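Local coordinates for alpha-n-acetylglucosaminidase family protein (Clostridium perfringens, PDB 4A41), which binds galactose as a family 32 carbohydrate-binding module of an enzyme that probably removes terminal alpha-N-acetylglucosamine, at residues N98-E103 with E146-F151; Y102-S107 with V140-L145; N84-L89 with K128-N133; L75-S80 with T135-V140. All blocks are in the same frame, centred on the assembly; numbering follows the deposited sequence.

In the fold
All four contacts lie in one beta sandwich, the F5/8 type C fold of this carbohydrate-binding module. Interaction 2 pairs neighbouring strands of the five-stranded sheet, and interaction 3 pairs strands of the four-stranded sheet. Their centres are about 11 Å apart, and L104, V140, F86 and F132 pack between them. Interaction 1 continues from interaction 2 toward the galactose pocket, which includes F151. Its link to interaction 3 is a probable hydrogen bond from I99 N to Y88 OH, 3.0 Å. Interaction 4 shares V140 with interaction 2. Its centre is about 23 Å from that of interaction 1, on the opposite side of the chain's centre from the sugar.

Interaction 1 of 4, residues N98-E103 with E146-F151; sequences NITKYE and EGVGGF. With GAL (beta-D-galactopyranose), chain C.
The backbones of I99 and G147 form an antiparallel non-hydrogen-bonded pair, and K101 and E146 form a hydrogen-bonded one, with the register slipping by one residue between them. E146 O takes two N-H groups, from T100 N at 2.9 Å and from K101 N at 3.3 Å. Both donors sit above its carbonyl plane, on the same face. E146 N returns a bond to K101 O, and V148 N bonds N98 O at 2.9 Å. The side chains of K101 and E146 start together, with CB atoms 3.8 Å apart, and then cross obliquely. Their charged ends do not touch, with K101 NZ 4.8 Å from E146 OE2. A water bridges these two atoms. T100 OG1 lies between its own backbone N and carbonyl carbon (chi1 54°), where it meets a second water shared with E146 OE1. T100 and K101 both face E146, a classic beta bulge, where the chain turns a corner out of the five-stranded sheet. V148 puts CG2 over the N98 backbone, 3.7 Å from N98 O and close to N98 CB. The amide of N98 leads elsewhere, to D123 O. Beyond V148 the chain turns through G149 and G150, both at positive phi, to F151. One face of the F151 ring carries G149 O. At the ring's far end, CZ meets C6 of the bound galactose at 3.7 Å. E44, H60, R91 and N96 hydrogen-bond the same sugar.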
# COMPACT_ATOMS: atom_id res chain seq x y z
N ASN A 98 -8.76 6.77 1.53
CA ASN A 98 -7.62 7.30 2.27
C ASN A 98 -7.52 6.51 3.57
O ASN A 98 -8.49 6.42 4.36
CB ASN A 98 -7.77 8.80 2.56
CG ASN A 98 -7.44 9.65 1.36
OD1 ASN A 98 -7.26 9.15 0.25
ND2 ASN A 98 -7.38 10.97 1.56
N ILE A 99 -6.36 5.87 3.75
CA ILE A 99 -6.22 4.91 4.83
C ILE A 99 -5.97 5.65 6.14
O ILE A 99 -5.06 6.48 6.22
CB ILE A 99 -5.09 3.90 4.52
CG1 ILE A 99 -5.44 3.08 3.29
CG2 ILE A 99 -4.80 3.01 5.75
CD1 ILE A 99 -4.26 2.27 2.69
N THR A 100 -6.76 5.34 7.16
CA THR A 100 -6.65 6.10 8.42
C THR A 100 -6.24 5.23 9.61
O THR A 100 -5.88 5.76 10.66
CB THR A 100 -7.95 6.82 8.75
OG1 THR A 100 -9.01 5.87 8.74
CG2 THR A 100 -8.22 7.93 7.69
N LYS A 101 -6.30 3.91 9.44
CA LYS A 101 -5.74 3.02 10.46
C LYS A 101 -5.06 1.87 9.72
O LYS A 101 -5.66 1.22 8.86
CB LYS A 101 -6.84 2.49 11.39
CG LYS A 101 -6.28 1.73 12.59
CD LYS A 101 -7.38 1.16 13.48
CE LYS A 101 -6.75 0.75 14.81
NZ LYS A 101 -7.70 0.25 15.85
N TYR A 102 -3.79 1.64 10.03
CA TYR A 102 -2.95 0.75 9.21
C TYR A 102 -2.09 -0.16 10.07
O TYR A 102 -1.85 0.12 11.27
CB TYR A 102 -2.00 1.57 8.30
CG TYR A 102 -0.98 2.31 9.13
CD1 TYR A 102 0.24 1.72 9.54
CD2 TYR A 102 -1.25 3.60 9.57
CE1 TYR A 102 1.14 2.44 10.36
CE2 TYR A 102 -0.37 4.30 10.37
CZ TYR A 102 0.81 3.73 10.76
OH TYR A 102 1.65 4.50 11.56
N GLU A 103 -1.62 -1.24 9.44
CA GLU A 103 -0.44 -1.99 9.91
C GLU A 103 0.47 -2.14 8.71
O GLU A 103 -0.00 -2.23 7.55
CB GLU A 103 -0.85 -3.36 10.44
CG GLU A 103 -1.85 -3.25 11.56
CD GLU A 103 -2.11 -4.55 12.29
OE1 GLU A 103 -1.59 -5.63 11.90
OE2 GLU A 103 -2.89 -4.49 13.26
N GLU A 146 -8.81 0.55 8.49
CA GLU A 146 -9.89 1.54 8.30
C GLU A 146 -9.49 2.51 7.21
O GLU A 146 -8.30 2.84 7.09
CB GLU A 146 -10.19 2.31 9.59
CG GLU A 146 -10.59 1.37 10.73
CD GLU A 146 -10.95 2.05 12.04
OE1 GLU A 146 -10.90 3.29 12.15
OE2 GLU A 146 -11.33 1.31 12.97
N GLY A 147 -10.48 2.97 6.44
CA GLY A 147 -10.22 3.99 5.43
C GLY A 147 -11.48 4.76 5.13
O GLY A 147 -12.58 4.30 5.47
N VAL A 148 -11.31 5.89 4.47
CA VAL A 148 -12.46 6.80 4.25
C VAL A 148 -13.53 6.06 3.42
O VAL A 148 -13.25 5.49 2.38
CB VAL A 148 -12.03 8.10 3.58
CG1 VAL A 148 -13.27 8.90 3.15
CG2 VAL A 148 -11.17 8.95 4.53
N GLY A 149 -14.78 6.07 3.91
CA GLY A 149 -15.86 5.39 3.22
C GLY A 149 -15.90 3.88 3.43
O GLY A 149 -16.77 3.20 2.90
N GLY A 150 -14.92 3.37 4.17
CA GLY A 150 -14.77 1.92 4.32
C GLY A 150 -14.09 1.24 3.13
O GLY A 150 -14.13 0.02 3.03
N PHE A 151 -13.48 2.05 2.26
CA PHE A 151 -12.66 1.57 1.15
C PHE A 151 -11.19 1.76 1.56
O PHE A 151 -10.90 2.42 2.54
CB PHE A 151 -12.91 2.45 -0.08
CG PHE A 151 -14.37 2.66 -0.40
CD1 PHE A 151 -15.12 1.65 -0.98
CD2 PHE A 151 -14.98 3.90 -0.16
CE1 PHE A 151 -16.49 1.86 -1.29
CE2 PHE A 151 -16.34 4.11 -0.46
CZ PHE A 151 -17.08 3.10 -1.02
C1 GAL C . -16.33 7.21 -6.28
C2 GAL C . -14.83 7.42 -6.30
C3 GAL C . -14.17 6.06 -6.56
C4 GAL C . -14.66 5.04 -5.54
C5 GAL C . -16.20 4.98 -5.58
C6 GAL C . -16.75 3.98 -4.56
O1 GAL C . -16.92 8.44 -5.96
O2 GAL C . -14.45 8.39 -7.27
O3 GAL C . -12.76 6.24 -6.53
O4 GAL C . -14.21 5.43 -4.23
O5 GAL C . -16.66 6.28 -5.26
O6 GAL C . -18.16 3.82 -4.70
O HOH W 1 -9.67 5.38 11.31
O HOH W 2 -10.19 1.54 15.43

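Interaction 2 of 4, residues Y102-S107 with V140-L145; sequences YELHVS and VKLVAL
Y102-S107 and V140-L145 run antiparallel as adjacent strands, with E103 facing V143 and H105 facing K141 in the two hydrogen-bonded pairs. Each pair makes two backbone bonds. The one from K141 N to H105 O is 2.8 Å and nearly straight, at 174°. The side chains of Y102, L104, V106, V140 and L142 fill the buried face. Here L104 CD1 touches V140 CG1 at 3.6 Å and also lies 4.3 Å from L142 CD1. L104 CG is anti to the backbone N (chi1 -167°), and together with chi2 of 76° this turns CD1 toward the V140-L145 strand. L142 CD1 touches Y102 CB at 4.1 Å. Both strands lie inside the five-stranded sheet of the beta sandwich, with 139-144 in its middle. Their apolar face meets L130, F132, F86 and I83 of the other sheet. The opposite face, with E103, H105, K141 and V143, is partly exposed, and part of its contact is made through water and polar ends. V143 CG2 stands over one face of the H105 ring, 3.9 Å from its centroid, a CH-pi contact. The ring is held at both nitrogens. H105 NE2 donates to E103 OE1 at 2.8 Å, with the oxygen in the ring plane and using its anti lone pair. This bond limits rotation of the imidazole. Water links H105 ND1 to K141 NZ, while the K141 ammonium group also makes a cation-pi contact with F113. At the end of the pairing, L145 lies across E103, with L145 CD1 3.7 Å from E103 OE2.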
# COMPACT_ATOMS: atom_id res chain seq x y z
N TYR A 102 -3.79 1.64 10.03
CA TYR A 102 -2.95 0.75 9.21
C TYR A 102 -2.09 -0.16 10.07
O TYR A 102 -1.85 0.12 11.27
CB TYR A 102 -2.00 1.57 8.30
CG TYR A 102 -0.98 2.31 9.13
CD1 TYR A 102 0.24 1.72 9.54
CD2 TYR A 102 -1.25 3.60 9.57
CE1 TYR A 102 1.14 2.44 10.36
CE2 TYR A 102 -0.37 4.30 10.37
CZ TYR A 102 0.81 3.73 10.76
OH TYR A 102 1.65 4.50 11.56
N GLU A 103 -1.62 -1.24 9.44
CA GLU A 103 -0.44 -1.99 9.91
C GLU A 103 0.47 -2.14 8.71
O GLU A 103 -0.00 -2.23 7.55
CB GLU A 103 -0.85 -3.36 10.44
CG GLU A 103 -1.85 -3.25 11.56
CD GLU A 103 -2.11 -4.55 12.29
OE1 GLU A 103 -1.59 -5.63 11.90
OE2 GLU A 103 -2.89 -4.49 13.26
N LEU A 104 1.77 -2.20 8.97
CA LEU A 104 2.76 -2.55 7.95
C LEU A 104 3.41 -3.85 8.39
O LEU A 104 3.86 -3.97 9.54
CB LEU A 104 3.79 -1.44 7.80
CG LEU A 104 4.65 -1.60 6.55
CD1 LEU A 104 3.91 -1.22 5.26
CD2 LEU A 104 5.92 -0.80 6.67
N HIS A 105 3.40 -4.83 7.49
CA HIS A 105 4.00 -6.15 7.74
C HIS A 105 5.08 -6.45 6.71
O HIS A 105 5.05 -5.90 5.61
CB HIS A 105 2.96 -7.30 7.65
CG HIS A 105 1.76 -7.17 8.55
ND1 HIS A 105 0.73 -8.08 8.54
CD2 HIS A 105 1.42 -6.24 9.49
CE1 HIS A 105 -0.20 -7.72 9.41
NE2 HIS A 105 0.20 -6.61 10.00
N VAL A 106 6.02 -7.34 7.05
CA VAL A 106 7.03 -7.78 6.09
C VAL A 106 7.10 -9.31 6.06
O VAL A 106 6.65 -9.99 7.00
CB VAL A 106 8.45 -7.21 6.39
CG1 VAL A 106 8.44 -5.70 6.37
CG2 VAL A 106 8.92 -7.70 7.73
N SER A 107 7.64 -9.86 4.98
CA SER A 107 7.85 -11.30 4.86
C SER A 107 9.17 -11.51 4.16
O SER A 107 9.61 -10.65 3.39
CB SER A 107 6.74 -11.96 4.03
OG SER A 107 6.95 -13.38 3.89
N VAL A 140 6.57 -6.50 1.32
CA VAL A 140 5.99 -5.55 2.27
C VAL A 140 4.50 -5.47 2.04
O VAL A 140 4.06 -5.31 0.91
CB VAL A 140 6.63 -4.14 2.11
CG1 VAL A 140 5.98 -3.12 3.05
CG2 VAL A 140 8.12 -4.21 2.34
N LYS A 141 3.73 -5.58 3.12
CA LYS A 141 2.28 -5.61 3.04
C LYS A 141 1.73 -4.43 3.84
O LYS A 141 1.98 -4.27 5.04
CB LYS A 141 1.71 -6.94 3.57
CG LYS A 141 0.16 -6.95 3.62
CD LYS A 141 -0.42 -8.17 4.34
CE LYS A 141 -0.01 -9.48 3.71
NZ LYS A 141 -0.79 -10.58 4.40
N LEU A 142 0.97 -3.60 3.16
CA LEU A 142 0.23 -2.53 3.82
C LEU A 142 -1.22 -2.97 4.08
O LEU A 142 -1.96 -3.27 3.13
CB LEU A 142 0.23 -1.23 3.00
CG LEU A 142 -0.58 -0.07 3.60
CD1 LEU A 142 -0.03 0.40 4.93
CD2 LEU A 142 -0.63 1.08 2.57
N VAL A 143 -1.56 -3.07 5.36
CA VAL A 143 -2.91 -3.51 5.79
C VAL A 143 -3.73 -2.26 6.14
O VAL A 143 -3.39 -1.47 7.02
CB VAL A 143 -2.85 -4.45 7.02
CG1 VAL A 143 -4.25 -4.90 7.39
CG2 VAL A 143 -1.93 -5.64 6.78
N ALA A 144 -4.82 -2.09 5.40
CA ALA A 144 -5.82 -1.04 5.70
C ALA A 144 -6.90 -1.58 6.64
O ALA A 144 -7.74 -2.37 6.22
CB ALA A 144 -6.47 -0.54 4.40
N LEU A 145 -6.82 -1.17 7.90
CA LEU A 145 -7.81 -1.59 8.90
C LEU A 145 -9.05 -0.73 8.76
O LEU A 145 -10.18 -1.21 8.93
CB LEU A 145 -7.24 -1.46 10.32
CG LEU A 145 -6.06 -2.39 10.64
CD1 LEU A 145 -5.55 -2.17 12.05
CD2 LEU A 145 -6.40 -3.85 10.40
O HOH W 3 -0.36 -10.27 7.27

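Interaction 3 of 4, residues N84-L89 with K128-N133; sequences NKFTYL and KTLKFN
F132 lays one face of its ring against the backbone of N84, with CE1 3.4 Å from N84 C. CZ lies near K85 N, and the ring edge is turned to F86 CB, 3.9 Å from CE2. F132 CG sits between its own backbone N and carbonyl carbon (chi1 37°), which folds the ring back over the neighbouring strand. F86 and L130 lie side by side and point into the sandwich, where F86 CD2 meets L130 CD1 at 4.1 Å. Farther along that face, the Y88 ring offers its edge to K128. K128 CG approaches Y88 CD2 at 3.8 Å, and K128 CB lies in the plane of the Y88 ring. The polar ends of this pair find partners elsewhere: Y88 OH bonds S153 O and I99 N, and K128 NZ bonds S126 O. On the other face, T87 and T129 run alongside each other, with T87 CG2 3.6 Å from T129 OG1. K85 and K131 also lie side by side, touching through their methylenes, CD of K85 to CE of K131 at 4.0 Å. The backbones beneath are antiparallel. L130 N meets F86 O at 2.8 Å, nearly along the carbonyl axis, and F132 N approaches N84 O from above the carbonyl plane. These strands belong to the four-stranded sheet, with 128-137 at its edge. The chemistry differs by face. Leucine and aromatic carbon join the core between the sheets. On the outer face K85 NZ and K131 NZ stay 5.7 Å apart, and their mutual repulsion is probably eased by solvent and by the cation-pi contact of K85 with F160.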
# COMPACT_ATOMS: atom_id res chain seq x y z
N ASN A 84 14.03 0.37 5.70
CA ASN A 84 13.87 1.19 6.89
C ASN A 84 12.85 2.30 6.78
O ASN A 84 12.69 3.05 7.71
CB ASN A 84 15.22 1.77 7.29
CG ASN A 84 15.88 2.44 6.15
OD1 ASN A 84 15.33 3.37 5.55
ND2 ASN A 84 17.04 1.89 5.74
N LYS A 85 12.21 2.43 5.61
CA LYS A 85 11.20 3.48 5.45
C LYS A 85 10.16 3.04 4.41
O LYS A 85 10.46 2.24 3.52
CB LYS A 85 11.89 4.80 5.07
CG LYS A 85 10.94 6.00 4.87
CD LYS A 85 11.73 7.30 4.74
CE LYS A 85 12.27 7.54 3.36
NZ LYS A 85 12.75 8.96 3.15
N PHE A 86 8.95 3.56 4.56
CA PHE A 86 7.85 3.25 3.67
C PHE A 86 7.01 4.50 3.51
O PHE A 86 6.73 5.16 4.50
CB PHE A 86 7.00 2.12 4.27
CG PHE A 86 5.80 1.74 3.42
CD1 PHE A 86 5.90 0.75 2.44
CD2 PHE A 86 4.55 2.32 3.67
CE1 PHE A 86 4.81 0.37 1.70
CE2 PHE A 86 3.43 1.95 2.91
CZ PHE A 86 3.56 0.99 1.92
N THR A 87 6.61 4.84 2.28
CA THR A 87 5.74 6.01 2.13
C THR A 87 4.46 5.62 1.43
O THR A 87 4.46 4.76 0.53
CB THR A 87 6.43 7.18 1.38
OG1 THR A 87 6.78 6.78 0.04
CG2 THR A 87 7.69 7.66 2.16
N TYR A 88 3.36 6.23 1.90
CA TYR A 88 2.04 6.04 1.35
C TYR A 88 1.55 7.38 0.84
O TYR A 88 1.40 8.32 1.64
CB TYR A 88 1.11 5.51 2.47
CG TYR A 88 -0.38 5.65 2.20
CD1 TYR A 88 -0.99 4.92 1.19
CD2 TYR A 88 -1.15 6.52 2.96
CE1 TYR A 88 -2.38 5.04 0.96
CE2 TYR A 88 -2.53 6.66 2.71
CZ TYR A 88 -3.12 5.92 1.70
OH TYR A 88 -4.48 6.02 1.44
N LEU A 89 1.33 7.48 -0.47
CA LEU A 89 0.75 8.68 -1.08
C LEU A 89 -0.71 8.40 -1.41
O LEU A 89 -1.02 7.52 -2.24
CB LEU A 89 1.52 9.10 -2.34
CG LEU A 89 0.96 10.36 -3.03
CD1 LEU A 89 1.24 11.59 -2.15
CD2 LEU A 89 1.59 10.54 -4.42
N LYS A 128 2.22 10.10 3.68
CA LYS A 128 2.38 9.52 5.01
C LYS A 128 3.66 8.68 5.00
O LYS A 128 3.83 7.78 4.16
CB LYS A 128 1.18 8.64 5.41
CG LYS A 128 -0.22 9.30 5.33
CD LYS A 128 -0.24 10.68 6.05
CE LYS A 128 -1.70 11.20 6.20
NZ LYS A 128 -2.41 11.33 4.86
N THR A 129 4.55 8.97 5.95
CA THR A 129 5.84 8.29 5.99
C THR A 129 6.00 7.46 7.26
O THR A 129 5.72 7.94 8.38
CB THR A 129 6.98 9.34 5.92
OG1 THR A 129 6.85 10.07 4.69
CG2 THR A 129 8.36 8.70 6.00
N LEU A 130 6.47 6.24 7.06
CA LEU A 130 6.83 5.34 8.18
C LEU A 130 8.31 5.13 8.17
O LEU A 130 8.91 4.88 7.13
CB LEU A 130 6.11 3.99 8.08
CG LEU A 130 4.58 4.05 7.99
CD1 LEU A 130 4.01 2.68 7.68
CD2 LEU A 130 3.99 4.61 9.28
N LYS A 131 8.92 5.24 9.36
CA LYS A 131 10.36 4.96 9.52
C LYS A 131 10.48 3.96 10.63
O LYS A 131 9.85 4.12 11.68
CB LYS A 131 11.12 6.23 9.89
CG LYS A 131 11.08 7.25 8.78
CD LYS A 131 11.56 8.58 9.28
CE LYS A 131 11.77 9.51 8.10
NZ LYS A 131 12.51 10.75 8.52
N PHE A 132 11.26 2.92 10.42
CA PHE A 132 11.26 1.82 11.40
C PHE A 132 12.64 1.16 11.45
O PHE A 132 13.46 1.37 10.57
CB PHE A 132 10.19 0.77 11.03
CG PHE A 132 10.05 0.56 9.54
CD1 PHE A 132 10.95 -0.25 8.85
CD2 PHE A 132 9.03 1.21 8.84
CE1 PHE A 132 10.84 -0.42 7.46
CE2 PHE A 132 8.91 1.05 7.45
CZ PHE A 132 9.79 0.24 6.76
N ASN A 133 12.86 0.38 12.51
CA ASN A 133 14.06 -0.47 12.65
C ASN A 133 14.39 -1.18 11.34
O ASN A 133 13.52 -1.82 10.74
CB ASN A 133 13.77 -1.57 13.67
CG ASN A 133 13.59 -1.04 15.08
OD1 ASN A 133 14.03 0.08 15.41
ND2 ASN A 133 12.95 -1.84 15.93

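Interaction 4 of 4, residues L75-S80 with T135-V140; sequences LELGGS and TKATHV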
# COMPACT_ATOMS: atom_id res chain seq x y z
N LEU A 75 3.67 -5.67 -1.78
CA LEU A 75 4.70 -5.44 -2.78
C LEU A 75 5.78 -6.49 -2.62
O LEU A 75 6.45 -6.55 -1.57
CB LEU A 75 5.27 -4.03 -2.59
CG LEU A 75 4.26 -2.89 -2.55
CD1 LEU A 75 5.04 -1.58 -2.42
CD2 LEU A 75 3.31 -2.89 -3.76
N GLU A 76 5.96 -7.30 -3.66
CA GLU A 76 7.13 -8.18 -3.74
C GLU A 76 8.25 -7.31 -4.31
O GLU A 76 8.11 -6.75 -5.41
CB GLU A 76 6.84 -9.38 -4.62
CG GLU A 76 7.97 -10.41 -4.71
CD GLU A 76 8.84 -10.16 -5.91
OE1 GLU A 76 8.31 -10.17 -7.05
OE2 GLU A 76 10.07 -9.98 -5.74
N LEU A 77 9.35 -7.20 -3.56
CA LEU A 77 10.34 -6.11 -3.79
C LEU A 77 11.32 -6.29 -4.97
O LEU A 77 11.94 -5.33 -5.39
CB LEU A 77 11.16 -5.86 -2.51
CG LEU A 77 10.36 -5.41 -1.27
CD1 LEU A 77 11.31 -5.17 -0.14
CD2 LEU A 77 9.57 -4.14 -1.55
N GLY A 78 11.47 -7.54 -5.41
CA GLY A 78 12.46 -7.86 -6.43
C GLY A 78 13.80 -8.24 -5.85
O GLY A 78 14.80 -8.27 -6.58
N GLY A 79 13.83 -8.52 -4.56
CA GLY A 79 15.03 -8.97 -3.85
C GLY A 79 14.76 -8.96 -2.36
O GLY A 79 13.63 -8.64 -1.91
N SER A 80 15.76 -9.37 -1.60
CA SER A 80 15.68 -9.36 -0.14
C SER A 80 16.49 -8.17 0.34
O SER A 80 17.73 -8.15 0.24
CB SER A 80 16.24 -10.67 0.40
OG SER A 80 16.23 -10.61 1.81
N THR A 135 15.05 -3.84 8.76
CA THR A 135 14.65 -5.24 8.80
C THR A 135 14.70 -5.83 7.40
O THR A 135 14.52 -5.11 6.43
CB THR A 135 13.25 -5.39 9.48
OG1 THR A 135 13.08 -6.70 10.01
CG2 THR A 135 12.12 -5.03 8.52
N LYS A 136 14.97 -7.14 7.32
CA LYS A 136 15.14 -7.82 6.04
C LYS A 136 13.78 -8.24 5.48
O LYS A 136 12.98 -8.86 6.19
CB LYS A 136 16.05 -9.04 6.22
CG LYS A 136 16.66 -9.52 4.93
CD LYS A 136 18.01 -10.21 5.12
CE LYS A 136 18.83 -10.04 3.84
NZ LYS A 136 18.96 -8.60 3.40
N ALA A 137 13.51 -7.93 4.22
CA ALA A 137 12.20 -8.26 3.63
C ALA A 137 12.33 -8.54 2.15
O ALA A 137 13.05 -7.83 1.45
CB ALA A 137 11.21 -7.08 3.83
N THR A 138 11.59 -9.55 1.68
CA THR A 138 11.33 -9.71 0.24
C THR A 138 9.97 -9.17 -0.17
O THR A 138 9.72 -8.96 -1.37
CB THR A 138 11.37 -11.20 -0.19
OG1 THR A 138 10.49 -11.99 0.63
CG2 THR A 138 12.81 -11.74 -0.04
N HIS A 139 9.11 -8.93 0.81
CA HIS A 139 7.73 -8.48 0.58
C HIS A 139 7.35 -7.52 1.68
O HIS A 139 7.73 -7.72 2.84
CB HIS A 139 6.71 -9.63 0.66
CG HIS A 139 6.88 -10.70 -0.37
ND1 HIS A 139 7.95 -11.57 -0.38
CD2 HIS A 139 6.09 -11.06 -1.41
CE1 HIS A 139 7.83 -12.40 -1.40
NE2 HIS A 139 6.71 -12.11 -2.05
N VAL A 140 6.57 -6.50 1.32
CA VAL A 140 5.99 -5.55 2.27
C VAL A 140 4.50 -5.47 2.04
O VAL A 140 4.06 -5.31 0.91
CB VAL A 140 6.63 -4.14 2.11
CG1 VAL A 140 5.98 -3.12 3.05
CG2 VAL A 140 8.12 -4.21 2.34
O HOH W 4 11.28 -10.09 -3.56
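Two corners of the beta sandwich meet here, where the chain passes between its sheets at G78-G79 and at T138. L75 and V140 form an antiparallel hydrogen-bonded pair, with L75 N to V140 O at 2.7 Å. At the corner L77 N donates to T138 O at 2.8 Å. A water lies close to both T138 O and E76 OE2. E76 is bent at chi2 (-95°), which brings OE2 back to G78 N. The N-H meets it from above the carboxylate plane. E76 CG lies 3.4 Å from H139 NE2, with the carboxylate and ring planes 60° apart. At the other ring nitrogen, H139 ND1 is hydrogen-bonded to T138 OG1, which lies in the ring plane. This bond limits rotation of the imidazole. T138 OG1 also bonds S107 O. L77 sends CD1 inward to A137 O and V140 CG2, the latter at 4.2 Å. S80 packs CB on T138 CG2, and its OG lies against the K136 chain. T138 and H139 both face S107, a classic beta bulge. Strand 139-144 lies between 71-77 and 102-107, while 128-137 pairs with 80-89 in the other sheet.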